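Local coordinates for protein endoglucanase (Uncultured bacterium, PDB 3X17) that probably hydrolyses internal beta-1,4-glucosidic bonds of cellulose, as a family 9 endoglucanase that carries an N-terminal Ig-like domain, at residues 141-146 against 501-506; 195-200 against 548-553. One frame throughout, in Å; residues are numbered along the deposited sequence.

Both contacts belong to the glycoside hydrolase family 9 part of the chain, an (alpha/alpha)6 barrel, and both bring an early piece of it against a late one. Their segments alternate along the sequence: 141-146, 195-200, 501-506, then 548-553, so each contact spans roughly 350 residues. Interaction 1 lies toward the periphery, where a turn before strand 144-145 meets the long loop that separates helix 494-499 from helix 543-558. Interaction 2 is buried nearer the middle and pairs helix 184-200 with helix 543-558. Their centres are 23 Å apart and their nearest atoms about 5 Å, without touching. Together they join early and late sequence, once at a peripheral loop and once in buried helix packing.

Interaction 1 (141-146 against 501-506); sequences TGVSHA and VMVPGL
Pro504 turns the CG-CD edge of its puckered ring to Thr141, and nothing from 141-146 lies over either ring face. Thr141 OG1 meets that edge 3.5 Å from Pro504 CG, and the two side chains cross obliquely; this is to be read with caution, because Thr141 CG2 is modelled too close to Val143 and the rotation of that side chain is therefore doubtful. The neighbouring carbonyls are a firmer feature. One water donates to Thr141 O at 2.5 Å and also to Met502 O at 2.6 Å, its two bonds opening by about 120°, so it ties together two loop backbones that make no direct hydrogen bond.

Beyond the water the contact is made by valine methyls, packed on one another and on backbone carbonyls. Val501 has CG1 swung anti to its backbone N (chi1 -175°), which carries this methyl toward the turn, 3.8 Å from both Thr141 O and Gly142 O. Gly142 sits in a left-handed backbone conformation in which a beta carbon would press on the carbonyl of Thr141 and also come close to Val501 CG1. Val143 then supplies the central methyl: its CG2 lies 3.8 Å from Val503 CG2, the two side chains crossing at about a right angle, and 4.0 Å from Val501 CG1. The same CG2 covers Met502 O at 3.7 Å, on the carbonyl that the water holds.

This is packing of a turn on a loop; the side chain of Val143 is about 12 Å from the bound zinc ion. Just past the turn, strand 144-145 pairs antiparallel with strand 136-137 through His145 and Ile136. Helix 494-499 backs the contact, with Leu495 against Val143 and Val496 against Val503, while helix 115-130 brings Leu129 to both Thr141 and Val503.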
loop_
_atom_site.group_PDB
_atom_site.type_symbol
_atom_site.label_atom_id
_atom_site.label_comp_id
_atom_site.label_asym_id
_atom_site.label_seq_id
_atom_site.Cartn_x
_atom_site.Cartn_y
_atom_site.Cartn_z
ATOM N N THR A 141 -11.066 1.860 19.228
ATOM C CA THR A 141 -9.873 2.550 18.812
ATOM C C THR A 141 -9.783 3.853 19.646
ATOM O O THR A 141 -8.695 4.363 19.961
ATOM C CB THR A 141 -10.063 2.819 17.306
ATOM O OG1 THR A 141 -9.053 2.157 16.525
ATOM C CG2 THR A 141 -10.169 4.188 17.024
ATOM N N GLY A 142 -10.947 4.314 20.092
ATOM C CA GLY A 142 -11.086 5.637 20.683
ATOM C C GLY A 142 -11.163 6.776 19.678
ATOM O O GLY A 142 -11.295 7.913 20.065
ATOM N N VAL A 143 -11.013 6.490 18.390
ATOM C CA VAL A 143 -10.955 7.568 17.408
ATOM C C VAL A 143 -12.352 8.194 17.238
ATOM O O VAL A 143 -13.368 7.473 17.130
ATOM C CB VAL A 143 -10.396 7.035 16.041
ATOM C CG1 VAL A 143 -10.645 8.018 14.896
ATOM C CG2 VAL A 143 -8.911 6.702 16.165
ATOM N N SER A 144 -12.414 9.522 17.298
ATOM C CA SER A 144 -13.683 10.223 17.134
ATOM C C SER A 144 -13.534 11.608 16.539
ATOM O O SER A 144 -12.608 12.358 16.863
ATOM C CB SER A 144 -14.461 10.301 18.456
ATOM O OG SER A 144 -13.848 11.216 19.341
ATOM N N HIS A 145 -14.482 11.953 15.685
ATOM C CA HIS A 145 -14.628 13.314 15.235
ATOM C C HIS A 145 -16.040 13.456 14.720
ATOM O O HIS A 145 -16.643 12.473 14.296
ATOM C CB HIS A 145 -13.598 13.641 14.134
ATOM C CG HIS A 145 -13.833 12.930 12.828
ATOM N ND1 HIS A 145 -12.961 11.979 12.327
ATOM C CD2 HIS A 145 -14.776 13.111 11.875
ATOM C CE1 HIS A 145 -13.390 11.574 11.140
ATOM N NE2 HIS A 145 -14.504 12.232 10.855
ATOM N N ALA A 146 -16.578 14.670 14.779
ATOM C CA ALA A 146 -17.925 14.929 14.278
ATOM C C ALA A 146 -17.894 14.989 12.756
ATOM O O ALA A 146 -16.830 14.880 12.138
ATOM C CB ALA A 146 -18.470 16.271 14.845
ATOM N N VAL A 501 -5.096 10.921 19.870
ATOM C CA VAL A 501 -5.513 9.516 19.773
ATOM C C VAL A 501 -4.912 8.838 18.526
ATOM O O VAL A 501 -5.157 9.285 17.396
ATOM C CB VAL A 501 -7.043 9.408 19.696
ATOM C CG1 VAL A 501 -7.465 7.933 19.713
ATOM C CG2 VAL A 501 -7.706 10.184 20.884
ATOM N N MET A 502 -4.119 7.782 18.722
ATOM C CA MET A 502 -3.521 7.053 17.586
ATOM C C MET A 502 -4.588 6.428 16.696
ATOM O O MET A 502 -5.526 5.755 17.182
ATOM C CB MET A 502 -2.569 5.950 18.057
ATOM C CG MET A 502 -1.733 5.332 16.915
ATOM S SD MET A 502 -0.901 6.492 15.787
ATOM C CE MET A 502 0.302 7.258 16.876
ATOM N N VAL A 503 -4.442 6.638 15.392
ATOM C CA VAL A 503 -5.108 5.793 14.418
ATOM C C VAL A 503 -4.209 4.605 14.050
ATOM O O VAL A 503 -3.161 4.772 13.410
ATOM C CB VAL A 503 -5.485 6.563 13.154
ATOM C CG1 VAL A 503 -6.087 5.594 12.118
ATOM C CG2 VAL A 503 -6.477 7.712 13.487
ATOM N N PRO A 504 -4.621 3.392 14.456
ATOM C CA PRO A 504 -3.779 2.222 14.240
ATOM C C PRO A 504 -3.896 1.675 12.806
ATOM O O PRO A 504 -4.924 1.877 12.143
ATOM C CB PRO A 504 -4.311 1.216 15.278
ATOM C CG PRO A 504 -5.769 1.582 15.450
ATOM C CD PRO A 504 -5.900 3.061 15.114
ATOM N N GLY A 505 -2.837 1.020 12.334
ATOM C CA GLY A 505 -2.887 0.228 11.117
ATOM C C GLY A 505 -2.429 1.007 9.891
ATOM O O GLY A 505 -2.507 0.501 8.753
ATOM N N LEU A 506 -1.933 2.232 10.100
ATOM C CA LEU A 506 -1.477 3.066 8.955
ATOM C C LEU A 506 0.021 2.896 8.712
ATOM O O LEU A 506 0.840 3.126 9.611
ATOM C CB LEU A 506 -1.790 4.552 9.185
ATOM C CG LEU A 506 -3.229 4.964 9.463
ATOM C CD1 LEU A 506 -3.243 6.380 10.052
ATOM C CD2 LEU A 506 -4.035 4.932 8.164
HETATM O O HOH W 1 -6.248 4.643 19.420
#

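Interaction 2 (195-200 against 548-553); sequences LKAYEL and PLVFVA
Phe551 lays its ring along the flank of helix 184-200, overlapping the backbone of Ala197, with Phe551 CD2 only 3.6 Å from Ala197 CA, an oblique approach to the ring. Having CG anti to the backbone N (chi1 -174°) turns the ring toward helix 184-200, against Ala197 and Leu200. Around its rim, near the ring plane, Leu200 CD1 comes within 3.8 Å of Phe551 CZ, and Lys196 O lies 4.0 Å from Phe551 CE2. The aliphatic part of Lys196 runs beside the ring, pointing the same way.

Ala197 CA and Phe551 CA are 4.7 Å apart, a closeness that the small Ala197 side chain probably permits, and Ala197 CB also meets Val550 CG1 at 4.2 Å. The axes of these short helical segments pass 8.8 Å apart at only 11°, both running the same way, consistent with two helices of one layer in the (alpha/alpha)6 barrel. With an alanine here instead of Phe551, Tyr201 would probably lose its edge-to-face ring partner and a gap would be likely beside Ala197 and Leu200.

Lys196 bends at its second torsion and carries NZ away from Phe551 to Glu199 OE1, a salt bridge of 2.7 Å in which NZ comes from above the carboxylate plane, 47° out of it. Asp386 also pairs with Lys196, and Arg287 with Glu199, extending the charges to helices 381-390 and 272-288.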
loop_
_atom_site.group_PDB
_atom_site.type_symbol
_atom_site.label_atom_id
_atom_site.label_comp_id
_atom_site.label_asym_id
_atom_site.label_seq_id
_atom_site.Cartn_x
_atom_site.Cartn_y
_atom_site.Cartn_z
ATOM N N LEU A 195 -9.406 -4.593 -3.990
ATOM C CA LEU A 195 -10.295 -5.505 -4.692
ATOM C C LEU A 195 -9.526 -6.770 -5.061
ATOM O O LEU A 195 -10.044 -7.885 -4.948
ATOM C CB LEU A 195 -10.852 -4.862 -5.971
ATOM C CG LEU A 195 -12.115 -4.007 -5.818
ATOM C CD1 LEU A 195 -12.375 -3.294 -7.140
ATOM C CD2 LEU A 195 -13.341 -4.848 -5.429
ATOM N N LYS A 196 -8.285 -6.587 -5.499
ATOM C CA LYS A 196 -7.454 -7.701 -5.956
ATOM C C LYS A 196 -7.051 -8.573 -4.783
ATOM O O LYS A 196 -6.925 -9.784 -4.926
ATOM C CB LYS A 196 -6.200 -7.140 -6.641
ATOM C CG LYS A 196 -5.531 -8.086 -7.586
ATOM C CD LYS A 196 -6.492 -8.573 -8.672
ATOM C CE LYS A 196 -6.006 -9.931 -9.185
ATOM N NZ LYS A 196 -7.069 -10.575 -10.021
ATOM N N ALA A 197 -6.727 -7.940 -3.651
ATOM C CA ALA A 197 -6.509 -8.672 -2.415
ATOM C C ALA A 197 -7.697 -9.600 -2.135
ATOM O O ALA A 197 -7.511 -10.751 -1.730
ATOM C CB ALA A 197 -6.312 -7.717 -1.245
ATOM N N TYR A 198 -8.901 -9.053 -2.217
ATOM C CA TYR A 198 -10.062 -9.842 -1.908
ATOM C C TYR A 198 -10.253 -10.948 -2.932
ATOM O O TYR A 198 -10.486 -12.088 -2.573
ATOM C CB TYR A 198 -11.340 -9.014 -1.806
ATOM C CG TYR A 198 -12.564 -9.919 -1.708
ATOM C CD1 TYR A 198 -12.926 -10.503 -0.483
ATOM C CD2 TYR A 198 -13.236 -10.332 -2.854
ATOM C CE1 TYR A 198 -14.010 -11.370 -0.393
ATOM C CE2 TYR A 198 -14.282 -11.254 -2.783
ATOM C CZ TYR A 198 -14.653 -11.766 -1.558
ATOM O OH TYR A 198 -15.687 -12.642 -1.500
ATOM N N GLU A 199 -10.103 -10.612 -4.204
ATOM C CA GLU A 199 -10.288 -11.568 -5.290
ATOM C C GLU A 199 -9.354 -12.779 -5.178
ATOM O O GLU A 199 -9.757 -13.900 -5.418
ATOM C CB GLU A 199 -10.046 -10.873 -6.636
ATOM C CG GLU A 199 -10.462 -11.705 -7.844
ATOM C CD GLU A 199 -10.553 -10.869 -9.094
ATOM O OE1 GLU A 199 -9.630 -10.054 -9.347
ATOM O OE2 GLU A 199 -11.535 -11.040 -9.849
ATOM N N LEU A 200 -8.088 -12.529 -4.880
ATOM C CA LEU A 200 -7.104 -13.593 -4.756
ATOM C C LEU A 200 -7.176 -14.302 -3.403
ATOM O O LEU A 200 -6.955 -15.495 -3.341
ATOM C CB LEU A 200 -5.675 -13.065 -5.016
ATOM C CG LEU A 200 -5.387 -12.829 -6.499
ATOM C CD1 LEU A 200 -4.024 -12.128 -6.701
ATOM C CD2 LEU A 200 -5.495 -14.179 -7.297
ATOM N N PRO A 548 -1.040 -1.967 -0.895
ATOM C CA PRO A 548 -0.241 -3.180 -1.084
ATOM C C PRO A 548 0.058 -3.874 0.244
ATOM O O PRO A 548 0.338 -5.077 0.260
ATOM C CB PRO A 548 1.060 -2.660 -1.742
ATOM C CG PRO A 548 1.133 -1.202 -1.330
ATOM C CD PRO A 548 -0.308 -0.743 -1.281
ATOM N N LEU A 549 0.025 -3.127 1.350
ATOM C CA LEU A 549 0.123 -3.750 2.666
ATOM C C LEU A 549 -1.033 -4.728 2.921
ATOM O O LEU A 549 -0.817 -5.845 3.381
ATOM C CB LEU A 549 0.234 -2.704 3.799
ATOM C CG LEU A 549 0.212 -3.246 5.234
ATOM C CD1 LEU A 549 1.326 -4.287 5.499
ATOM C CD2 LEU A 549 0.240 -2.113 6.295
ATOM N N VAL A 550 -2.251 -4.287 2.695
ATOM C CA VAL A 550 -3.403 -5.171 2.812
ATOM C C VAL A 550 -3.260 -6.364 1.847
ATOM O O VAL A 550 -3.540 -7.489 2.232
ATOM C CB VAL A 550 -4.742 -4.430 2.505
ATOM C CG1 VAL A 550 -5.894 -5.437 2.243
ATOM C CG2 VAL A 550 -5.108 -3.496 3.657
ATOM N N PHE A 551 -2.758 -6.126 0.624
ATOM C CA PHE A 551 -2.536 -7.232 -0.324
ATOM C C PHE A 551 -1.550 -8.290 0.175
ATOM O O PHE A 551 -1.882 -9.488 0.253
ATOM C CB PHE A 551 -2.129 -6.723 -1.711
ATOM C CG PHE A 551 -2.023 -7.822 -2.755
ATOM C CD1 PHE A 551 -0.845 -8.538 -2.916
ATOM C CD2 PHE A 551 -3.115 -8.157 -3.544
ATOM C CE1 PHE A 551 -0.745 -9.543 -3.869
ATOM C CE2 PHE A 551 -3.026 -9.166 -4.483
ATOM C CZ PHE A 551 -1.832 -9.850 -4.658
ATOM N N VAL A 552 -0.369 -7.848 0.588
ATOM C CA VAL A 552 0.665 -8.796 0.966
ATOM C C VAL A 552 0.305 -9.496 2.277
ATOM O O VAL A 552 0.437 -10.719 2.392
ATOM C CB VAL A 552 2.083 -8.158 1.000
ATOM C CG1 VAL A 552 3.127 -9.209 1.336
ATOM C CG2 VAL A 552 2.409 -7.563 -0.357
ATOM N N ALA A 553 -0.331 -8.751 3.178
ATOM C CA ALA A 553 -0.738 -9.294 4.454
ATOM C C ALA A 553 -1.812 -10.362 4.229
ATOM O O ALA A 553 -1.814 -11.416 4.908
ATOM C CB ALA A 553 -1.263 -8.193 5.358
#